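Local coordinates for protein benzoate transport porin BenP (Acinetobacter baumannii AB307-0294, PDB 5DL8) that probably forms a channel across the bacterial outer membrane, letting small molecules such as benzoate pass into the periplasm, at residues Thr29-Tyr34 with Gln147-Tyr152; Thr303-Trp308 with Gly312-Asp317; Tyr327-Tyr332 with Leu336-Lys341. All coordinates share one frame; numbering follows the deposited sequence.

From the N terminus, the chain first enters the barrel wall along strand 25-39, and contact 1 brings residues 147-152 back onto it, closing a loop of 112 intervening residues that includes much strand. Contacts 2 and 3 follow in series, each closing only three residues, so none of the three encloses or crosses another. Contact 2 folds together two parts of the long loop between strands 278-288 and 319-328; contact 3 then pairs strand 319-328 with strand 336-349 beside their turn. Contacts 1 and 2 lie on opposite sides of the chain's centre, their nearest atoms about 8 Å apart. Contacts 2 and 3 touch, Asn307 packing against Lys341.

Contact 1 (Thr29-Tyr34 with Gln147-Tyr152); sequences TLKNAY and QLLTSY
Ala33, on the part of strand 25-39 that spans 29-34, and Gln147, in the loop that leads into strand 151-153, bring the two backbones nearest, with their CA atoms 6.4 Å apart; the two chains do not pair as strands, and side chains bridge them. Lys31 and Gln147 do most of this work, sliding past each other in opposite directions so that each delivers its polar end to the other's main chain. The lysine chain is extended except for a bend at chi3 (-82°), which brings NZ to within 3.2 Å of Gln147 O. The ammonium meets this carbonyl in its plane, on a lone pair, and also makes a weak hydrogen bond to Arg146 O. In return, Gln147 NE2 donates to Lys31 O at 3.2 Å. The N-H points almost straight at the oxygen (166°), and the bond lies near the plane of the glutamine's amide, yet the nitrogen sits well above the Lys31 carbonyl plane. NE2 is also hydrogen-bonded to Ser51 OG on the neighbouring strand 47-65, which helps fix the rotation of the amide. Its other end, OE1, rests alongside the lysine's methylenes, 3.4 Å from Lys31 CD. Glutamine suits this place because a long neutral arm can reach the wall and donate there, while lysine combines an apolar shaft with a charged tip. Ala33 is small enough to let the amide approach, its CB lying 3.7 Å from Gln147 NE2. Beyond them, the Leu149 methyl CD1 comes to 4.2 Å from Lys31 NZ, a loose touch. A loop folded inward and pinned to the inner side of the barrel wall, here between strands 132-133 and 151-153, is characteristic of the OprD-family porins, in which such loops narrow the channel.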
loop_
_atom_site.group_PDB
_atom_site.type_symbol
_atom_site.label_atom_id
_atom_site.label_comp_id
_atom_site.label_asym_id
_atom_site.label_seq_id
_atom_site.Cartn_x
_atom_site.Cartn_y
_atom_site.Cartn_z
ATOM N N THR A 29 -13.160 1.013 -14.018
ATOM C CA THR A 29 -13.262 -0.158 -13.174
ATOM C C THR A 29 -14.662 -0.313 -12.507
ATOM O O THR A 29 -15.410 0.606 -12.358
ATOM C CB THR A 29 -12.191 -0.246 -12.032
ATOM O OG1 THR A 29 -12.483 0.688 -11.025
ATOM C CG2 THR A 29 -10.715 -0.032 -12.475
ATOM N N LEU A 30 -14.883 -1.565 -12.087
ATOM C CA LEU A 30 -15.927 -2.096 -11.262
ATOM C C LEU A 30 -15.297 -3.050 -10.249
ATOM O O LEU A 30 -14.410 -3.870 -10.530
ATOM C CB LEU A 30 -17.037 -2.856 -12.065
ATOM C CG LEU A 30 -17.756 -2.109 -13.190
ATOM C CD1 LEU A 30 -18.515 -3.059 -14.091
ATOM C CD2 LEU A 30 -18.710 -1.090 -12.674
ATOM N N LYS A 31 -15.814 -2.908 -9.046
ATOM C CA LYS A 31 -15.486 -3.773 -7.940
ATOM C C LYS A 31 -16.743 -4.139 -7.060
ATOM O O LYS A 31 -17.333 -3.272 -6.349
ATOM C CB LYS A 31 -14.466 -3.042 -7.045
ATOM C CG LYS A 31 -13.801 -4.040 -6.058
ATOM C CD LYS A 31 -12.735 -3.415 -5.147
ATOM C CE LYS A 31 -11.385 -3.322 -5.884
ATOM N NZ LYS A 31 -10.371 -2.574 -4.988
ATOM N N ASN A 32 -16.998 -5.412 -6.977
ATOM C CA ASN A 32 -17.960 -6.008 -6.079
ATOM C C ASN A 32 -17.094 -6.614 -5.007
ATOM O O ASN A 32 -16.382 -7.584 -5.277
ATOM C CB ASN A 32 -18.733 -7.129 -6.775
ATOM C CG ASN A 32 -19.953 -7.690 -5.940
ATOM O OD1 ASN A 32 -19.830 -8.489 -5.002
ATOM N ND2 ASN A 32 -21.140 -7.309 -6.365
ATOM N N ALA A 33 -17.224 -6.110 -3.784
ATOM C CA ALA A 33 -16.301 -6.464 -2.686
ATOM C C ALA A 33 -17.062 -6.962 -1.490
ATOM O O ALA A 33 -17.888 -6.225 -0.939
ATOM C CB ALA A 33 -15.467 -5.213 -2.246
ATOM N N TYR A 34 -16.748 -8.169 -1.044
ATOM C CA TYR A 34 -17.225 -8.700 0.224
ATOM C C TYR A 34 -16.038 -8.901 1.184
ATOM O O TYR A 34 -15.069 -9.660 0.881
ATOM C CB TYR A 34 -17.946 -10.008 -0.015
ATOM C CG TYR A 34 -18.287 -10.788 1.212
ATOM C CD1 TYR A 34 -19.324 -10.443 2.002
ATOM C CD2 TYR A 34 -17.552 -11.944 1.533
ATOM C CE1 TYR A 34 -19.606 -11.181 3.178
ATOM C CE2 TYR A 34 -17.857 -12.719 2.603
ATOM C CZ TYR A 34 -18.848 -12.291 3.445
ATOM O OH TYR A 34 -19.047 -13.020 4.526
ATOM N N GLN A 147 -12.066 -1.460 -0.783
ATOM C CA GLN A 147 -12.972 -1.024 -1.787
ATOM C C GLN A 147 -12.396 0.150 -2.559
ATOM O O GLN A 147 -11.566 -0.077 -3.479
ATOM C CB GLN A 147 -14.370 -0.773 -1.179
ATOM C CG GLN A 147 -15.457 -0.315 -2.114
ATOM C CD GLN A 147 -15.516 -1.078 -3.427
ATOM O OE1 GLN A 147 -14.715 -0.824 -4.329
ATOM N NE2 GLN A 147 -16.511 -1.964 -3.579
ATOM N N LEU A 148 -12.726 1.383 -2.220
ATOM C CA LEU A 148 -12.074 2.547 -2.956
ATOM C C LEU A 148 -10.554 2.705 -2.528
ATOM O O LEU A 148 -10.118 2.077 -1.525
ATOM C CB LEU A 148 -12.907 3.811 -2.847
ATOM C CG LEU A 148 -14.407 3.669 -3.237
ATOM C CD1 LEU A 148 -15.098 5.034 -3.258
ATOM C CD2 LEU A 148 -14.461 2.990 -4.624
ATOM N N LEU A 149 -9.789 3.458 -3.309
ATOM C CA LEU A 149 -8.298 3.547 -3.217
ATOM C C LEU A 149 -7.843 4.893 -2.584
ATOM O O LEU A 149 -8.394 6.011 -2.808
ATOM C CB LEU A 149 -7.731 3.526 -4.596
ATOM C CG LEU A 149 -7.483 2.228 -5.373
ATOM C CD1 LEU A 149 -8.481 1.159 -5.136
ATOM C CD2 LEU A 149 -7.270 2.444 -6.865
ATOM N N THR A 150 -6.870 4.774 -1.711
ATOM C CA THR A 150 -6.188 5.924 -1.066
ATOM C C THR A 150 -5.472 6.759 -2.134
ATOM O O THR A 150 -4.871 6.230 -3.067
ATOM C CB THR A 150 -5.214 5.381 0.004
ATOM O OG1 THR A 150 -5.978 4.514 0.836
ATOM C CG2 THR A 150 -4.489 6.478 0.909
ATOM N N SER A 151 -5.622 8.060 -2.059
ATOM C CA SER A 151 -4.764 9.003 -2.760
ATOM C C SER A 151 -4.395 10.150 -1.818
ATOM O O SER A 151 -4.843 10.155 -0.632
ATOM C CB SER A 151 -5.497 9.476 -3.999
ATOM O OG SER A 151 -6.626 10.292 -3.678
ATOM N N TYR A 152 -3.629 11.141 -2.341
ATOM C CA TYR A 152 -2.929 12.181 -1.538
ATOM C C TYR A 152 -3.063 13.570 -2.203
ATOM O O TYR A 152 -3.379 13.687 -3.407
ATOM C CB TYR A 152 -1.417 11.761 -1.465
ATOM C CG TYR A 152 -1.232 10.467 -0.771
ATOM C CD1 TYR A 152 -1.283 10.378 0.568
ATOM C CD2 TYR A 152 -1.187 9.282 -1.486
ATOM C CE1 TYR A 152 -1.161 9.124 1.237
ATOM C CE2 TYR A 152 -1.069 8.069 -0.842
ATOM C CZ TYR A 152 -1.071 7.992 0.498
ATOM O OH TYR A 152 -0.969 6.724 1.061
#

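Contact 2 (Thr303-Trp308 with Gly312-Asp317); sequences TYFINW and GFFKED
Gly312 O accepts a hydrogen bond from NE2 of Gln285, which also reaches Phe313 O, so one amide group holds two successive carbonyls; the same Gly312 O lies 4.3 Å from Phe305 CD2. Across the contact itself the touching is apolar and centres on Phe314. Its CB meets Phe305 CE2 at 4.0 Å, and the two side chains cross at about a right angle. Farther out, Phe314 CE2 approaches the six-membered end of the Trp308 indole, nearly equidistant from CZ3 and CH2, with CZ3 at 4.1 Å. The Phe314 ring thus bridges two aromatic neighbours. Its CG stands between the backbone N and the carbonyl carbon (chi1 53°), which turns the ring back over Gly312. Having no side chain, that glycine can take a positive phi of 106° and let the Phe314 ring lie close to its main chain. Phenylalanine suits position 314 because its CB and its ring reach Phe305 and Trp308 at once. Phe305 extends the cluster by edge-to-face packing on Phe251 and Tyr293. This aromatic cluster joins two parts of the long loop between strands 278-288 and 319-328, consistent with the inward-folded loops that constrict OprD-type barrels.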
loop_
_atom_site.group_PDB
_atom_site.type_symbol
_atom_site.label_atom_id
_atom_site.label_comp_id
_atom_site.label_asym_id
_atom_site.label_seq_id
_atom_site.Cartn_x
_atom_site.Cartn_y
_atom_site.Cartn_z
ATOM N N THR A 303 3.939 -0.641 2.577
ATOM C CA THR A 303 4.106 -1.615 1.482
ATOM C C THR A 303 5.558 -2.012 1.207
ATOM O O THR A 303 5.780 -3.023 0.552
ATOM C CB THR A 303 3.526 -1.111 0.118
ATOM O OG1 THR A 303 4.134 0.175 -0.196
ATOM C CG2 THR A 303 1.843 -0.956 0.239
ATOM N N TYR A 304 6.507 -1.211 1.701
ATOM C CA TYR A 304 7.957 -1.511 1.594
ATOM C C TYR A 304 8.524 -2.326 2.698
ATOM O O TYR A 304 9.755 -2.473 2.796
ATOM C CB TYR A 304 8.708 -0.201 1.413
ATOM C CG TYR A 304 8.410 0.396 0.030
ATOM C CD1 TYR A 304 7.158 1.079 -0.252
ATOM C CD2 TYR A 304 9.329 0.170 -1.050
ATOM C CE1 TYR A 304 6.879 1.550 -1.542
ATOM C CE2 TYR A 304 9.063 0.623 -2.340
ATOM C CZ TYR A 304 7.898 1.322 -2.596
ATOM O OH TYR A 304 7.761 1.771 -3.864
ATOM N N PHE A 305 7.668 -2.751 3.617
ATOM C CA PHE A 305 8.043 -3.792 4.574
ATOM C C PHE A 305 8.258 -5.054 3.702
ATOM O O PHE A 305 7.776 -5.068 2.553
ATOM C CB PHE A 305 6.900 -4.018 5.603
ATOM C CG PHE A 305 6.904 -3.155 6.825
ATOM C CD1 PHE A 305 7.795 -2.128 7.036
ATOM C CD2 PHE A 305 5.930 -3.380 7.805
ATOM C CE1 PHE A 305 7.729 -1.341 8.169
ATOM C CE2 PHE A 305 5.847 -2.594 8.991
ATOM C CZ PHE A 305 6.754 -1.573 9.143
ATOM N N ILE A 306 9.029 -6.059 4.176
ATOM C CA ILE A 306 9.288 -7.310 3.311
ATOM C C ILE A 306 7.987 -8.129 3.019
ATOM O O ILE A 306 7.907 -8.890 2.098
ATOM C CB ILE A 306 10.251 -8.360 3.900
ATOM C CG1 ILE A 306 9.613 -9.010 5.148
ATOM C CG2 ILE A 306 11.605 -7.798 4.215
ATOM C CD1 ILE A 306 10.624 -9.814 5.980
ATOM N N ASN A 307 7.022 -8.045 3.909
ATOM C CA ASN A 307 5.724 -8.741 3.792
ATOM C C ASN A 307 4.528 -8.010 4.467
ATOM O O ASN A 307 3.960 -8.530 5.466
ATOM C CB ASN A 307 5.906 -10.143 4.396
ATOM C CG ASN A 307 4.661 -11.012 4.257
ATOM O OD1 ASN A 307 3.852 -10.854 3.335
ATOM N ND2 ASN A 307 4.533 -11.946 5.170
ATOM N N TRP A 308 4.122 -6.851 3.913
ATOM C CA TRP A 308 2.950 -6.097 4.499
ATOM C C TRP A 308 1.661 -7.023 4.426
ATOM O O TRP A 308 1.441 -7.692 3.470
ATOM C CB TRP A 308 2.717 -4.705 3.880
ATOM C CG TRP A 308 1.565 -4.110 4.436
ATOM C CD1 TRP A 308 0.261 -4.108 3.873
ATOM C CD2 TRP A 308 1.454 -3.480 5.692
ATOM N NE1 TRP A 308 -0.626 -3.491 4.730
ATOM C CE2 TRP A 308 0.048 -3.104 5.864
ATOM C CE3 TRP A 308 2.379 -3.120 6.679
ATOM C CZ2 TRP A 308 -0.419 -2.388 6.987
ATOM C CZ3 TRP A 308 1.906 -2.384 7.829
ATOM C CH2 TRP A 308 0.502 -2.071 7.977
ATOM N N GLY A 312 0.857 -7.306 10.635
ATOM C CA GLY A 312 2.040 -6.472 10.329
ATOM C C GLY A 312 3.426 -6.822 10.981
ATOM O O GLY A 312 4.498 -6.494 10.456
ATOM N N PHE A 313 3.275 -7.424 12.157
ATOM C CA PHE A 313 4.305 -7.932 12.996
ATOM C C PHE A 313 5.274 -6.789 13.318
ATOM O O PHE A 313 6.478 -6.975 13.165
ATOM C CB PHE A 313 4.885 -9.122 12.257
ATOM C CG PHE A 313 3.871 -10.269 12.073
ATOM C CD1 PHE A 313 2.908 -10.222 11.101
ATOM C CD2 PHE A 313 3.894 -11.355 12.925
ATOM C CE1 PHE A 313 2.002 -11.262 11.005
ATOM C CE2 PHE A 313 3.047 -12.411 12.783
ATOM C CZ PHE A 313 2.028 -12.342 11.879
ATOM N N PHE A 314 4.729 -5.610 13.669
ATOM C CA PHE A 314 5.563 -4.393 13.883
ATOM C C PHE A 314 5.575 -3.976 15.393
ATOM O O PHE A 314 5.908 -2.884 15.779
ATOM C CB PHE A 314 5.153 -3.249 12.883
ATOM C CG PHE A 314 3.704 -2.910 12.863
ATOM C CD1 PHE A 314 3.126 -2.117 13.880
ATOM C CD2 PHE A 314 2.882 -3.352 11.814
ATOM C CE1 PHE A 314 1.699 -1.810 13.874
ATOM C CE2 PHE A 314 1.469 -3.103 11.817
ATOM C CZ PHE A 314 0.877 -2.305 12.818
ATOM N N LYS A 315 5.197 -4.868 16.267
ATOM C CA LYS A 315 5.117 -4.538 17.654
ATOM C C LYS A 315 6.538 -4.501 18.301
ATOM O O LYS A 315 7.504 -5.072 17.790
ATOM C CB LYS A 315 4.214 -5.530 18.469
ATOM C CG LYS A 315 2.778 -5.660 17.990
ATOM C CD LYS A 315 2.047 -6.935 18.472
ATOM C CE LYS A 315 0.731 -7.071 17.809
ATOM N NZ LYS A 315 0.807 -7.355 16.349
ATOM N N GLU A 316 6.592 -3.785 19.415
ATOM C CA GLU A 316 7.883 -3.489 20.065
ATOM C C GLU A 316 8.655 -4.751 20.396
ATOM O O GLU A 316 8.159 -5.627 21.092
ATOM C CB GLU A 316 7.650 -2.712 21.381
ATOM C CG GLU A 316 8.875 -2.485 22.245
ATOM C CD GLU A 316 8.554 -1.635 23.499
ATOM O OE1 GLU A 316 7.461 -1.051 23.534
ATOM O OE2 GLU A 316 9.390 -1.519 24.427
ATOM N N ASP A 317 9.892 -4.809 19.958
ATOM C CA ASP A 317 10.728 -5.976 20.136
ATOM C C ASP A 317 10.401 -7.211 19.302
ATOM O O ASP A 317 11.074 -8.237 19.455
ATOM C CB ASP A 317 10.831 -6.360 21.603
ATOM C CG ASP A 317 11.586 -5.338 22.439
ATOM O OD1 ASP A 317 12.423 -4.557 21.960
ATOM O OD2 ASP A 317 11.480 -5.415 23.633
#

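Contact 3 (Tyr327-Tyr332 with Leu336-Lys341); sequences YDFKDY and LNAMVK
Phe329 can be followed outward from CB, which lies 3.1 Å from Leu336 O, the oxygen that already accepts the Phe329 backbone N at 2.7 Å. The ring then swings beside Leu336, the two side chains pointing the same way. CG faces Leu336 CD2, and CD1 comes to 3.9 Å from Leu336 CG, while CE1, toward the tip, reaches Ala338 CB at 4.2 Å. The leucine methyl CD2 sits over one ring face in a CH-pi contact, 4.2 Å from the centroid and offset toward the rim. On the opposite face lies Tyr327 CD2, so the phenyl group is sandwiched, with Leu336 O at its edge. Leucine suits this place because its branched end can lay a methyl over a flat ring; Ala338 is short enough to admit the ring's edge. Beneath the side chains, Tyr327 and Ala338 form an antiparallel hydrogen-bonded pair, with Ala338 N to Tyr327 O at 3.1 Å. Asp328 and Asn337 make the adjoining non-hydrogen-bonded pair. Asp328 OD1 accepts Lys330 N at 3.0 Å, an Asx turn, and Asn337 OD1 takes a hydrogen bond from Asn366 ND2 on the next strand. The chemistry therefore divides by role: main-chain bonds set the hairpin's register, the aspartate shapes its turn, and the apolar ring, met on both faces, adds side-chain contact between the two strands beside the turn.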
loop_
_atom_site.group_PDB
_atom_site.type_symbol
_atom_site.label_atom_id
_atom_site.label_comp_id
_atom_site.label_asym_id
_atom_site.label_seq_id
_atom_site.Cartn_x
_atom_site.Cartn_y
_atom_site.Cartn_z
ATOM N N TYR A 327 1.991 -20.865 -6.721
ATOM C CA TYR A 327 1.986 -21.555 -8.006
ATOM C C TYR A 327 1.134 -20.821 -9.004
ATOM O O TYR A 327 -0.074 -20.486 -8.724
ATOM C CB TYR A 327 1.577 -22.999 -7.930
ATOM C CG TYR A 327 1.916 -23.734 -9.250
ATOM C CD1 TYR A 327 3.223 -24.088 -9.556
ATOM C CD2 TYR A 327 0.886 -24.123 -10.220
ATOM C CE1 TYR A 327 3.567 -24.742 -10.760
ATOM C CE2 TYR A 327 1.253 -24.780 -11.398
ATOM C CZ TYR A 327 2.602 -25.086 -11.653
ATOM O OH TYR A 327 2.965 -25.682 -12.851
ATOM N N ASP A 328 1.754 -20.592 -10.173
ATOM C CA ASP A 328 1.084 -19.989 -11.290
ATOM C C ASP A 328 0.617 -21.154 -12.203
ATOM O O ASP A 328 1.468 -21.843 -12.815
ATOM C CB ASP A 328 1.941 -18.976 -12.094
ATOM C CG ASP A 328 1.106 -18.352 -13.267
ATOM O OD1 ASP A 328 0.119 -18.998 -13.699
ATOM O OD2 ASP A 328 1.387 -17.247 -13.713
ATOM N N PHE A 329 -0.708 -21.347 -12.315
ATOM C CA PHE A 329 -1.243 -22.547 -13.009
ATOM C C PHE A 329 -1.371 -22.452 -14.531
ATOM O O PHE A 329 -2.007 -23.331 -15.057
ATOM C CB PHE A 329 -2.635 -22.958 -12.477
ATOM C CG PHE A 329 -2.654 -23.551 -11.092
ATOM C CD1 PHE A 329 -2.664 -22.733 -9.977
ATOM C CD2 PHE A 329 -2.743 -24.933 -10.903
ATOM C CE1 PHE A 329 -2.744 -23.267 -8.688
ATOM C CE2 PHE A 329 -2.769 -25.484 -9.610
ATOM C CZ PHE A 329 -2.803 -24.633 -8.492
ATOM N N LYS A 330 -0.807 -21.436 -15.216
ATOM C CA LYS A 330 -0.860 -21.313 -16.703
ATOM C C LYS A 330 -0.765 -22.668 -17.530
ATOM O O LYS A 330 -1.469 -22.799 -18.511
ATOM C CB LYS A 330 0.021 -20.140 -17.342
ATOM C CG LYS A 330 1.522 -19.965 -16.957
ATOM C CD LYS A 330 2.359 -18.856 -17.676
ATOM C CE LYS A 330 2.623 -19.124 -19.176
ATOM N NZ LYS A 330 3.584 -20.242 -19.466
ATOM N N ASP A 331 0.019 -23.679 -17.117
ATOM C CA ASP A 331 0.083 -24.930 -17.911
ATOM C C ASP A 331 -1.226 -25.792 -17.762
ATOM O O ASP A 331 -1.585 -26.480 -18.733
ATOM C CB ASP A 331 1.328 -25.843 -17.636
ATOM C CG ASP A 331 2.714 -25.096 -17.541
ATOM O OD1 ASP A 331 2.986 -24.016 -18.155
ATOM O OD2 ASP A 331 3.588 -25.667 -16.828
ATOM N N TYR A 332 -1.915 -25.821 -16.597
ATOM C CA TYR A 332 -3.212 -26.581 -16.469
ATOM C C TYR A 332 -4.425 -25.630 -16.750
ATOM O O TYR A 332 -5.271 -25.963 -17.614
ATOM C CB TYR A 332 -3.399 -27.450 -15.142
ATOM C CG TYR A 332 -2.226 -28.350 -14.812
ATOM C CD1 TYR A 332 -1.001 -27.802 -14.271
ATOM C CD2 TYR A 332 -2.257 -29.747 -15.100
ATOM C CE1 TYR A 332 0.131 -28.602 -14.002
ATOM C CE2 TYR A 332 -1.102 -30.562 -14.835
ATOM C CZ TYR A 332 0.088 -29.978 -14.293
ATOM O OH TYR A 332 1.212 -30.747 -14.039
ATOM N N LEU A 336 -5.335 -18.785 -13.756
ATOM C CA LEU A 336 -5.353 -19.131 -12.328
ATOM C C LEU A 336 -3.940 -19.173 -11.607
ATOM O O LEU A 336 -2.976 -19.900 -12.032
ATOM C CB LEU A 336 -5.980 -20.508 -12.216
ATOM C CG LEU A 336 -6.126 -21.101 -10.813
ATOM C CD1 LEU A 336 -7.128 -20.320 -9.984
ATOM C CD2 LEU A 336 -6.518 -22.591 -10.830
ATOM N N ASN A 337 -3.851 -18.464 -10.495
ATOM C CA ASN A 337 -2.742 -18.542 -9.555
ATOM C C ASN A 337 -3.158 -18.414 -8.053
ATOM O O ASN A 337 -4.257 -17.896 -7.694
ATOM C CB ASN A 337 -1.619 -17.533 -9.882
ATOM C CG ASN A 337 -2.074 -16.112 -9.770
ATOM O OD1 ASN A 337 -2.284 -15.619 -8.695
ATOM N ND2 ASN A 337 -2.248 -15.463 -10.874
ATOM N N ALA A 338 -2.335 -19.030 -7.240
ATOM C CA ALA A 338 -2.554 -19.186 -5.842
ATOM C C ALA A 338 -1.222 -18.899 -5.118
ATOM O O ALA A 338 -0.107 -19.205 -5.616
ATOM C CB ALA A 338 -3.016 -20.560 -5.465
ATOM N N MET A 339 -1.390 -18.344 -3.941
ATOM C CA MET A 339 -0.297 -18.019 -3.016
ATOM C C MET A 339 -0.696 -18.228 -1.553
ATOM O O MET A 339 -1.769 -17.792 -1.093
ATOM C CB MET A 339 0.246 -16.614 -3.280
ATOM C CG MET A 339 1.427 -16.344 -2.358
ATOM S SD MET A 339 2.442 -14.926 -2.736
ATOM C CE MET A 339 3.282 -15.723 -4.167
ATOM N N VAL A 340 0.134 -18.942 -0.831
ATOM C CA VAL A 340 -0.017 -19.154 0.604
ATOM C C VAL A 340 1.220 -18.505 1.367
ATOM O O VAL A 340 2.424 -18.709 0.987
ATOM C CB VAL A 340 0.015 -20.661 0.830
ATOM C CG1 VAL A 340 -0.039 -20.991 2.291
ATOM C CG2 VAL A 340 -1.205 -21.282 0.114
ATOM N N LYS A 341 0.972 -17.792 2.417
ATOM C CA LYS A 341 2.030 -17.152 3.280
ATOM C C LYS A 341 1.694 -17.479 4.746
ATOM O O LYS A 341 0.518 -17.562 5.040
ATOM C CB LYS A 341 1.957 -15.671 3.166
ATOM C CG LYS A 341 1.956 -15.226 1.754
ATOM C CD LYS A 341 1.956 -13.686 1.696
ATOM C CE LYS A 341 1.997 -13.158 0.265
ATOM N NZ LYS A 341 1.697 -11.693 0.391
#